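Local coordinates for protein CdnC (Chryseobacterium gregarium DSM 19109, PDB 7MGV) that probably uses ATP to close omega-ester macrocycles in a ribosomally made precursor peptide, as an ATP-grasp ligase of the graspetide family, at residues Ile36-Val39 / Thr40-Ile43; Met117-Ile120 / Arg121-Phe125; Ile333-Ser336 / Ile337-Leu341; Leu341-Lys344 / Ala345-Asp349. All coordinates share one frame; numbering follows the deposited sequence.

Interaction 1: Ile36-Val39 / Thr40-Ile43; sequences IDKV and TEYI
The backbone N-H groups of T40, E41, Y42 and I43 bond to the carbonyl oxygens of I36, D37, K38 and V39, each four residues back, as in a regular alpha-helix. This is helix 35-46, the crossover of a beta-alpha-beta unit that joins strands 22-28 and 48-54 of the parallel sheet. I36 O is gripped twice by one residue: T40 N comes from one face of the carbonyl plane and T40 OG1 from the other, the hydroxyl at 2.8 Å. A chi1 of -64° sets that hydroxyl beside the T40 backbone N and so over the preceding turn. K38 and E41 run side by side; the lysine chain bends at chi2 and chi4, and its NZ meets E41 OE1 at 2.5 Å in a salt bridge. The approach is on the syn side, 33° out of the carboxylate plane. A methionine in place of K38 would probably leave the E41 carboxylate without its positive mate and freer to turn. Y42 sends its hydroxyl to the carbonyl of E330, while its ring atom CD2 lies 3.4 Å from K38 O. On the buried side V39 and I43 lie alongside each other, with V39 CG1 3.8 Å from I43 CD1.

Interaction 2: Met117-Ile120 / Arg121-Phe125; sequences MGEI and RNTLF
M117 and R121 meet through the backbone: R121 N bonds to M117 O at 2.9 Å, and the arginine CB rests against the same oxygen. This is the i to i+4 pattern of the long helix 110-130, one side of which faces the second subunit. One residue on, G118 repeats the bond, its O accepting from N122 N, while the N122 CB packs 3.4 Å from G118 O. E119 carries the polar centre of the contact. Its carbonyl oxygen takes two bonds from T123, one from the backbone N at 2.9 Å and one from OG1 at 3.0 Å, and the two donors reach it from opposite faces of the carbonyl plane. The E119 side chain leaves with CG opposite the backbone N (chi1 179°) and then bends at chi2, which lets it cross the T123 side chain at a slant. Its carboxylate is buried, and its needs are met across the subunit boundary: OE2 takes the backbone N-H of Q189 of the second subunit, and OE1 bonds to the hydroxyl of T190 of that subunit. I120 closes the turn with its O accepting from L124 N at 3.0 Å; its side chain lies against Y58 of the same chain and Y221 of the second subunit. R121, the next residue, passes its chain over the ring of F125, one turn further on, with R121 CG 3.6 Å above one face of that ring and shifted toward its rim.

Interaction 3: Ile333-Ser336 / Ile337-Leu341; sequences ISKS and IADLL
K335 and D339 form the charged part of this contact, a salt bridge between residues four apart on one helix. The lysine chain bends at chi2 and chi4 and crosses the aspartate at a slant, placing NZ 2.5 Å from D339 OD1 and 3.0 Å from D339 OD2, within reach of both carboxylate oxygens. OD1 has a second partner in the side-chain amide of N46, at the end of helix 35-46; the lysine and the amide together would be expected to steady the negative charge and restrict rotation of the carboxylate. The backbone bonds are regular: I337, A338, D339 and L340 each give their N-H to the carbonyl four residues back, from I333 through S336, all at 2.9 Å. The hydroxyls of two buried serines find their partners beyond this turn. S334 OG bonds to D325 OD2, and S336 OG bonds to Y246 OH and to D244 OD2. Among the apolar side chains, I337 lies back over the preceding turn, with its CG1 3.3 Å from I333 O. The branch is carried there because CG1 stands opposite the I337 carbonyl carbon, and its tip CD1 comes within 4.2 Å of I333 CG2, a loose touch. Both isoleucines pack on V241 of strand 234-241 and on F321, whereas A338 offers its methyl group to Y42 and I43. The whole is a largely buried alpha-helix, with an i to i+4 salt bridge on its more open side, packed between helix 35-46 and an antiparallel sheet.

Interaction 4: Leu341-Lys344 / Ala345-Asp349; sequences LCDK and APRRD
R347 lays its guanidinium against D343, with R347 CZ 3.5 Å from D343 CA and the carboxylate stacked at 25° to the guanidinium plane. D343 is the C-prime residue of the Schellman motif that ends helix 332-341. Its positive phi of 61° turns the chain so that K344 N reaches back to D339 O and D343 N to L340 O. The arginine joins this cap from outside: its NH2 probably bonds to L340 O, the same oxygen that D343 N uses, though the modelled distance is unusually short. The shared acceptor would account for two donors, D343 N and R347 NH2, lying 3.0 Å apart without bonding to each other. L341 O also lies near the guanidinium plane, at its edge, 2.9 Å from R347 NH2, and it accepts a bond from the T91 hydroxyl. The D343 carboxylate is attracted by charge alone, since OD1 stands 3.4 Å from R347 NE but well out of the guanidinium plane, where no N-H points at it. With CG set opposite the R347 carbonyl carbon and a bend at chi3 (144°), the guanidinium comes to lie by the helix end, and Y134 adds a cation-pi contact. With an alanine here, L340 O would probably lose its side-chain donor and the D343 carboxylate would be left without its positive mate, freeing the chain after the helix to shift. At the carboxylate itself, D343 OD1 also touches the aliphatic part of the arginine, 3.4 Å from R347 CD.

Interactions 1, 3 and 4 form one continuous packed region. Interactions 1 and 3 lie on neighbouring helices, with Y42 CB and A338 CB 3.5 Å apart, and interaction 4 takes over at L341, where the second helix ends. Interaction 3 is the most buried of the three; interaction 1 has a buried apolar side and an open charged one, and interaction 4 is a partly buried turn whose D343 and K344 are exposed. Both helices carry a lysine-carboxylate salt bridge, while the turn relies on a stacked arginine. Interaction 2 stands apart, its nearest atoms about 15 Å from interaction 1, and its buried carboxylate pairs with the second subunit instead of a neighbouring helix.

Interaction 1: Ile36-Val39 / Thr40-Ile43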
loop_
_atom_site.group_PDB
_atom_site.type_symbol
_atom_site.label_atom_id
_atom_site.label_comp_id
_atom_site.label_asym_id
_atom_site.label_seq_id
_atom_site.Cartn_x
_atom_site.Cartn_y
_atom_site.Cartn_z
ATOM N N ILE A 36 12.183 -11.613 -18.366
ATOM C CA ILE A 36 12.336 -12.704 -17.414
ATOM C C ILE A 36 13.107 -13.872 -18.015
ATOM O O ILE A 36 13.633 -14.703 -17.271
ATOM C CB ILE A 36 10.952 -13.160 -16.908
ATOM C CG1 ILE A 36 11.089 -14.049 -15.670
ATOM C CG2 ILE A 36 10.190 -13.879 -18.010
ATOM C CD1 ILE A 36 9.805 -14.751 -15.280
ATOM N N ASP A 37 13.209 -13.948 -19.345
ATOM C CA ASP A 37 13.843 -15.103 -19.976
ATOM C C ASP A 37 15.332 -15.169 -19.653
ATOM O O ASP A 37 15.848 -16.224 -19.265
ATOM C CB ASP A 37 13.617 -15.061 -21.487
ATOM C CG ASP A 37 12.547 -16.032 -21.943
ATOM O OD1 ASP A 37 12.010 -16.769 -21.090
ATOM O OD2 ASP A 37 12.238 -16.055 -23.153
ATOM N N LYS A 38 16.042 -14.049 -19.805
ATOM C CA LYS A 38 17.476 -14.060 -19.538
ATOM C C LYS A 38 17.758 -14.204 -18.048
ATOM O O LYS A 38 18.726 -14.868 -17.654
ATOM C CB LYS A 38 18.125 -12.794 -20.096
ATOM C CG LYS A 38 19.237 -13.065 -21.100
ATOM C CD LYS A 38 18.700 -13.767 -22.340
ATOM C CE LYS A 38 19.806 -14.061 -23.343
ATOM N NZ LYS A 38 20.668 -15.201 -22.924
ATOM N N VAL A 39 16.918 -13.599 -17.203
ATOM C CA VAL A 39 17.057 -13.780 -15.761
ATOM C C VAL A 39 16.880 -15.247 -15.394
ATOM O O VAL A 39 17.636 -15.796 -14.585
ATOM C CB VAL A 39 16.061 -12.880 -15.006
ATOM C CG1 VAL A 39 16.066 -13.205 -13.520
ATOM C CG2 VAL A 39 16.392 -11.413 -15.231
ATOM N N THR A 40 15.891 -15.911 -15.997
ATOM C CA THR A 40 15.664 -17.328 -15.730
ATOM C C THR A 40 16.828 -18.177 -16.227
ATOM O O THR A 40 17.224 -19.140 -15.564
ATOM C CB THR A 40 14.352 -17.776 -16.379
ATOM O OG1 THR A 40 13.254 -17.081 -15.774
ATOM C CG2 THR A 40 14.147 -19.275 -16.211
ATOM N N GLU A 41 17.389 -17.833 -17.389
ATOM C CA GLU A 41 18.550 -18.562 -17.895
ATOM C C GLU A 41 19.732 -18.444 -16.938
ATOM O O GLU A 41 20.405 -19.438 -16.628
ATOM C CB GLU A 41 18.928 -18.041 -19.283
ATOM C CG GLU A 41 20.393 -18.245 -19.643
ATOM C CD GLU A 41 20.767 -17.614 -20.969
ATOM O OE1 GLU A 41 19.853 -17.269 -21.748
ATOM O OE2 GLU A 41 21.978 -17.461 -21.234
ATOM N N TYR A 42 19.997 -17.229 -16.455
ATOM C CA TYR A 42 21.128 -17.034 -15.557
ATOM C C TYR A 42 20.875 -17.661 -14.189
ATOM O O TYR A 42 21.824 -18.096 -13.525
ATOM C CB TYR A 42 21.442 -15.546 -15.428
ATOM C CG TYR A 42 22.206 -14.991 -16.608
ATOM C CD1 TYR A 42 23.231 -15.718 -17.199
ATOM C CD2 TYR A 42 21.901 -13.743 -17.134
ATOM C CE1 TYR A 42 23.934 -15.216 -18.278
ATOM C CE2 TYR A 42 22.598 -13.232 -18.213
ATOM C CZ TYR A 42 23.612 -13.974 -18.781
ATOM O OH TYR A 42 24.308 -13.470 -19.855
ATOM N N ILE A 43 19.612 -17.741 -13.760
ATOM C CA ILE A 43 19.302 -18.455 -12.524
ATOM C C ILE A 43 19.504 -19.954 -12.714
ATOM O O ILE A 43 20.013 -20.644 -11.822
ATOM C CB ILE A 43 17.870 -18.131 -12.057
ATOM C CG1 ILE A 43 17.778 -16.687 -11.562
ATOM C CG2 ILE A 43 17.440 -19.082 -10.949
ATOM C CD1 ILE A 43 16.366 -16.235 -11.252
#

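Interaction 2: Met117-Ile120 / Arg121-Phe125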
loop_
_atom_site.group_PDB
_atom_site.type_symbol
_atom_site.label_atom_id
_atom_site.label_comp_id
_atom_site.label_asym_id
_atom_site.label_seq_id
_atom_site.Cartn_x
_atom_site.Cartn_y
_atom_site.Cartn_z
ATOM N N MET A 117 -13.047 -9.092 -6.811
ATOM C CA MET A 117 -11.709 -8.642 -7.178
ATOM C C MET A 117 -10.967 -8.091 -5.968
ATOM O O MET A 117 -9.754 -8.294 -5.835
ATOM C CB MET A 117 -11.789 -7.599 -8.291
ATOM C CG MET A 117 -12.286 -8.154 -9.616
ATOM S SD MET A 117 -11.188 -9.401 -10.324
ATOM C CE MET A 117 -10.186 -8.411 -11.429
ATOM N N GLY A 118 -11.676 -7.404 -5.070
ATOM C CA GLY A 118 -11.046 -6.958 -3.839
ATOM C C GLY A 118 -10.508 -8.113 -3.017
ATOM O O GLY A 118 -9.366 -8.083 -2.551
ATOM N N GLU A 119 -11.322 -9.157 -2.843
ATOM C CA GLU A 119 -10.879 -10.313 -2.069
ATOM C C GLU A 119 -9.725 -11.035 -2.757
ATOM O O GLU A 119 -8.778 -11.473 -2.094
ATOM C CB GLU A 119 -12.044 -11.272 -1.830
ATOM C CG GLU A 119 -11.663 -12.517 -1.043
ATOM C CD GLU A 119 -11.518 -12.252 0.447
ATOM O OE1 GLU A 119 -11.878 -11.143 0.898
ATOM O OE2 GLU A 119 -11.045 -13.157 1.168
ATOM N N ILE A 120 -9.786 -11.168 -4.084
ATOM C CA ILE A 120 -8.709 -11.820 -4.827
ATOM C C ILE A 120 -7.400 -11.062 -4.637
ATOM O O ILE A 120 -6.361 -11.646 -4.289
ATOM C CB ILE A 120 -9.086 -11.927 -6.316
ATOM C CG1 ILE A 120 -10.166 -12.990 -6.528
ATOM C CG2 ILE A 120 -7.862 -12.220 -7.166
ATOM C CD1 ILE A 120 -10.901 -12.862 -7.847
ATOM N N ARG A 121 -7.435 -9.745 -4.863
ATOM C CA ARG A 121 -6.238 -8.929 -4.718
ATOM C C ARG A 121 -5.702 -8.984 -3.299
ATOM O O ARG A 121 -4.488 -9.081 -3.093
ATOM C CB ARG A 121 -6.531 -7.484 -5.119
ATOM C CG ARG A 121 -5.293 -6.605 -5.183
ATOM C CD ARG A 121 -5.633 -5.185 -5.605
ATOM N NE ARG A 121 -6.014 -4.351 -4.469
ATOM C CZ ARG A 121 -6.637 -3.182 -4.578
ATOM N NH1 ARG A 121 -6.951 -2.707 -5.775
ATOM N NH2 ARG A 121 -6.946 -2.488 -3.492
ATOM N N ASN A 122 -6.589 -8.928 -2.304
ATOM C CA ASN A 122 -6.120 -8.937 -0.925
ATOM C C ASN A 122 -5.506 -10.279 -0.559
ATOM O O ASN A 122 -4.464 -10.322 0.097
ATOM C CB ASN A 122 -7.261 -8.593 0.026
ATOM C CG ASN A 122 -6.769 -8.224 1.410
ATOM O OD1 ASN A 122 -6.317 -9.079 2.171
ATOM N ND2 ASN A 122 -6.849 -6.940 1.742
ATOM N N THR A 123 -6.120 -11.384 -0.988
ATOM C CA THR A 123 -5.562 -12.703 -0.705
ATOM C C THR A 123 -4.176 -12.851 -1.322
ATOM O O THR A 123 -3.229 -13.300 -0.660
ATOM C CB THR A 123 -6.505 -13.789 -1.230
ATOM O OG1 THR A 123 -7.710 -13.793 -0.456
ATOM C CG2 THR A 123 -5.849 -15.160 -1.147
ATOM N N LEU A 124 -4.032 -12.447 -2.584
ATOM C CA LEU A 124 -2.754 -12.636 -3.265
ATOM C C LEU A 124 -1.678 -11.705 -2.708
ATOM O O LEU A 124 -0.549 -12.136 -2.433
ATOM C CB LEU A 124 -2.931 -12.424 -4.763
ATOM C CG LEU A 124 -1.637 -12.498 -5.560
ATOM C CD1 LEU A 124 -1.428 -13.892 -6.131
ATOM C CD2 LEU A 124 -1.685 -11.458 -6.644
ATOM N N PHE A 125 -2.004 -10.419 -2.541
ATOM C CA PHE A 125 -1.056 -9.488 -1.938
ATOM C C PHE A 125 -0.712 -9.892 -0.510
ATOM O O PHE A 125 0.417 -9.676 -0.062
ATOM C CB PHE A 125 -1.620 -8.066 -1.964
ATOM C CG PHE A 125 -1.573 -7.411 -3.320
ATOM C CD1 PHE A 125 -1.139 -8.110 -4.436
ATOM C CD2 PHE A 125 -1.968 -6.092 -3.476
ATOM C CE1 PHE A 125 -1.101 -7.505 -5.679
ATOM C CE2 PHE A 125 -1.931 -5.481 -4.717
ATOM C CZ PHE A 125 -1.497 -6.189 -5.819
#

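Interaction 3: Ile333-Ser336 / Ile337-Leu341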
loop_
_atom_site.group_PDB
_atom_site.type_symbol
_atom_site.label_atom_id
_atom_site.label_comp_id
_atom_site.label_asym_id
_atom_site.label_seq_id
_atom_site.Cartn_x
_atom_site.Cartn_y
_atom_site.Cartn_z
ATOM N N ILE A 333 22.436 -6.662 -16.578
ATOM C CA ILE A 333 21.448 -6.375 -15.539
ATOM C C ILE A 333 20.668 -7.636 -15.182
ATOM O O ILE A 333 20.348 -7.876 -14.011
ATOM C CB ILE A 333 20.512 -5.236 -15.982
ATOM C CG1 ILE A 333 21.323 -4.001 -16.379
ATOM C CG2 ILE A 333 19.529 -4.889 -14.874
ATOM C CD1 ILE A 333 20.474 -2.847 -16.870
ATOM N N SER A 334 20.348 -8.460 -16.184
ATOM C CA SER A 334 19.688 -9.732 -15.906
ATOM C C SER A 334 20.584 -10.639 -15.074
ATOM O O SER A 334 20.112 -11.318 -14.154
ATOM C CB SER A 334 19.291 -10.414 -17.214
ATOM O OG SER A 334 18.391 -9.610 -17.955
ATOM N N LYS A 335 21.883 -10.658 -15.379
ATOM C CA LYS A 335 22.824 -11.427 -14.574
ATOM C C LYS A 335 22.894 -10.887 -13.152
ATOM O O LYS A 335 22.985 -11.655 -12.188
ATOM C CB LYS A 335 24.208 -11.404 -15.222
ATOM C CG LYS A 335 25.286 -12.116 -14.423
ATOM C CD LYS A 335 25.654 -13.447 -15.057
ATOM C CE LYS A 335 26.541 -14.271 -14.139
ATOM N NZ LYS A 335 25.830 -14.660 -12.892
ATOM N N SER A 336 22.856 -9.564 -12.996
ATOM C CA SER A 336 22.842 -8.979 -11.660
ATOM C C SER A 336 21.622 -9.443 -10.877
ATOM O O SER A 336 21.740 -9.877 -9.723
ATOM C CB SER A 336 22.884 -7.451 -11.760
ATOM O OG SER A 336 24.206 -6.998 -11.969
ATOM N N ILE A 337 20.445 -9.372 -11.506
ATOM C CA ILE A 337 19.216 -9.780 -10.831
ATOM C C ILE A 337 19.258 -11.261 -10.477
ATOM O O ILE A 337 18.831 -11.666 -9.388
ATOM C CB ILE A 337 17.993 -9.438 -11.700
ATOM C CG1 ILE A 337 17.880 -7.922 -11.863
ATOM C CG2 ILE A 337 16.713 -9.996 -11.087
ATOM C CD1 ILE A 337 16.870 -7.480 -12.881
ATOM N N ALA A 338 19.781 -12.092 -11.380
ATOM C CA ALA A 338 19.864 -13.524 -11.109
ATOM C C ALA A 338 20.802 -13.813 -9.942
ATOM O O ALA A 338 20.469 -14.594 -9.042
ATOM C CB ALA A 338 20.321 -14.267 -12.363
ATOM N N ASP A 339 21.984 -13.191 -9.943
ATOM C CA ASP A 339 22.918 -13.378 -8.838
ATOM C C ASP A 339 22.316 -12.904 -7.522
ATOM O O ASP A 339 22.547 -13.509 -6.469
ATOM C CB ASP A 339 24.226 -12.640 -9.124
ATOM C CG ASP A 339 25.025 -13.280 -10.240
ATOM O OD1 ASP A 339 24.634 -14.370 -10.709
ATOM O OD2 ASP A 339 26.047 -12.692 -10.651
ATOM N N LEU A 340 21.537 -11.820 -7.563
ATOM C CA LEU A 340 20.906 -11.322 -6.347
ATOM C C LEU A 340 19.840 -12.285 -5.843
ATOM O O LEU A 340 19.724 -12.514 -4.634
ATOM C CB LEU A 340 20.305 -9.940 -6.600
ATOM C CG LEU A 340 19.729 -9.208 -5.386
ATOM C CD1 LEU A 340 20.833 -8.559 -4.564
ATOM C CD2 LEU A 340 18.703 -8.174 -5.821
ATOM N N LEU A 341 19.052 -12.862 -6.753
ATOM C CA LEU A 341 17.960 -13.736 -6.335
ATOM C C LEU A 341 18.468 -15.081 -5.829
ATOM O O LEU A 341 17.791 -15.732 -5.024
ATOM C CB LEU A 341 16.976 -13.935 -7.487
ATOM C CG LEU A 341 16.222 -12.693 -7.968
ATOM C CD1 LEU A 341 15.187 -13.064 -9.021
ATOM C CD2 LEU A 341 15.574 -11.962 -6.801
#

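Interaction 4: Leu341-Lys344 / Ala345-Asp349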
loop_
_atom_site.group_PDB
_atom_site.type_symbol
_atom_site.label_atom_id
_atom_site.label_comp_id
_atom_site.label_asym_id
_atom_site.label_seq_id
_atom_site.Cartn_x
_atom_site.Cartn_y
_atom_site.Cartn_z
ATOM N N LEU A 341 19.052 -12.862 -6.753
ATOM C CA LEU A 341 17.960 -13.736 -6.335
ATOM C C LEU A 341 18.468 -15.081 -5.829
ATOM O O LEU A 341 17.791 -15.732 -5.024
ATOM C CB LEU A 341 16.976 -13.935 -7.487
ATOM C CG LEU A 341 16.222 -12.693 -7.968
ATOM C CD1 LEU A 341 15.187 -13.064 -9.021
ATOM C CD2 LEU A 341 15.574 -11.962 -6.801
ATOM N N CYS A 342 19.648 -15.510 -6.277
ATOM C CA CYS A 342 20.259 -16.757 -5.837
ATOM C C CYS A 342 21.220 -16.565 -4.670
ATOM O O CYS A 342 21.978 -17.486 -4.352
ATOM C CB CYS A 342 21.001 -17.421 -6.997
ATOM S SG CYS A 342 20.024 -17.658 -8.501
ATOM N N ASP A 343 21.221 -15.382 -4.049
ATOM C CA ASP A 343 22.080 -15.078 -2.902
ATOM C C ASP A 343 23.561 -15.185 -3.264
ATOM O O ASP A 343 24.385 -15.639 -2.469
ATOM C CB ASP A 343 21.744 -15.970 -1.704
ATOM C CG ASP A 343 22.147 -15.345 -0.379
ATOM O OD1 ASP A 343 22.449 -14.132 -0.362
ATOM O OD2 ASP A 343 22.158 -16.062 0.645
ATOM N N LYS A 344 23.900 -14.764 -4.481
ATOM C CA LYS A 344 25.283 -14.708 -4.936
ATOM C C LYS A 344 25.743 -13.269 -5.143
ATOM O O LYS A 344 26.620 -13.000 -5.968
ATOM C CB LYS A 344 25.459 -15.520 -6.217
ATOM C CG LYS A 344 25.353 -17.024 -6.008
ATOM C CD LYS A 344 25.447 -17.782 -7.322
ATOM C CE LYS A 344 26.769 -17.517 -8.022
ATOM N NZ LYS A 344 26.749 -17.990 -9.433
ATOM N N ALA A 345 25.159 -12.337 -4.393
ATOM C CA ALA A 345 25.503 -10.924 -4.462
ATOM C C ALA A 345 25.092 -10.278 -3.163
ATOM O O ALA A 345 24.148 -10.752 -2.506
ATOM C CB ALA A 345 24.809 -10.240 -5.651
ATOM N N PRO A 346 25.763 -9.212 -2.723
ATOM C CA PRO A 346 25.392 -8.555 -1.471
ATOM C C PRO A 346 23.957 -8.043 -1.517
ATOM O O PRO A 346 23.523 -7.445 -2.504
ATOM C CB PRO A 346 26.396 -7.407 -1.350
ATOM C CG PRO A 346 27.548 -7.814 -2.208
ATOM C CD PRO A 346 26.956 -8.593 -3.341
ATOM N N ARG A 347 23.223 -8.287 -0.437
ATOM C CA ARG A 347 21.819 -7.925 -0.350
ATOM C C ARG A 347 21.580 -6.977 0.815
ATOM O O ARG A 347 22.342 -6.937 1.786
ATOM C CB ARG A 347 20.927 -9.156 -0.158
ATOM C CG ARG A 347 21.222 -10.316 -1.074
ATOM C CD ARG A 347 20.378 -11.510 -0.677
ATOM N NE ARG A 347 19.957 -12.278 -1.839
ATOM C CZ ARG A 347 19.207 -13.372 -1.780
ATOM N NH1 ARG A 347 18.791 -13.836 -0.609
ATOM N NH2 ARG A 347 18.878 -14.000 -2.898
ATOM N N ARG A 348 20.497 -6.211 0.702
ATOM C CA ARG A 348 19.891 -5.544 1.852
ATOM C C ARG A 348 18.857 -6.518 2.397
ATOM O O ARG A 348 17.713 -6.564 1.945
ATOM C CB ARG A 348 19.280 -4.206 1.455
ATOM C CG ARG A 348 20.304 -3.176 1.008
ATOM C CD ARG A 348 19.653 -2.038 0.246
ATOM N NE ARG A 348 20.638 -1.100 -0.281
ATOM C CZ ARG A 348 21.166 -1.176 -1.499
ATOM N NH1 ARG A 348 20.801 -2.148 -2.323
ATOM N NH2 ARG A 348 22.059 -0.277 -1.894
ATOM N N ASP A 349 19.282 -7.324 3.369
ATOM C CA ASP A 349 18.466 -8.427 3.861
ATOM C C ASP A 349 17.148 -7.916 4.428
ATOM O O ASP A 349 17.135 -7.098 5.353
ATOM C CB ASP A 349 19.238 -9.209 4.922
ATOM C CG ASP A 349 18.611 -10.554 5.228
ATOM O OD1 ASP A 349 18.366 -11.325 4.278
ATOM O OD2 ASP A 349 18.367 -10.841 6.419
#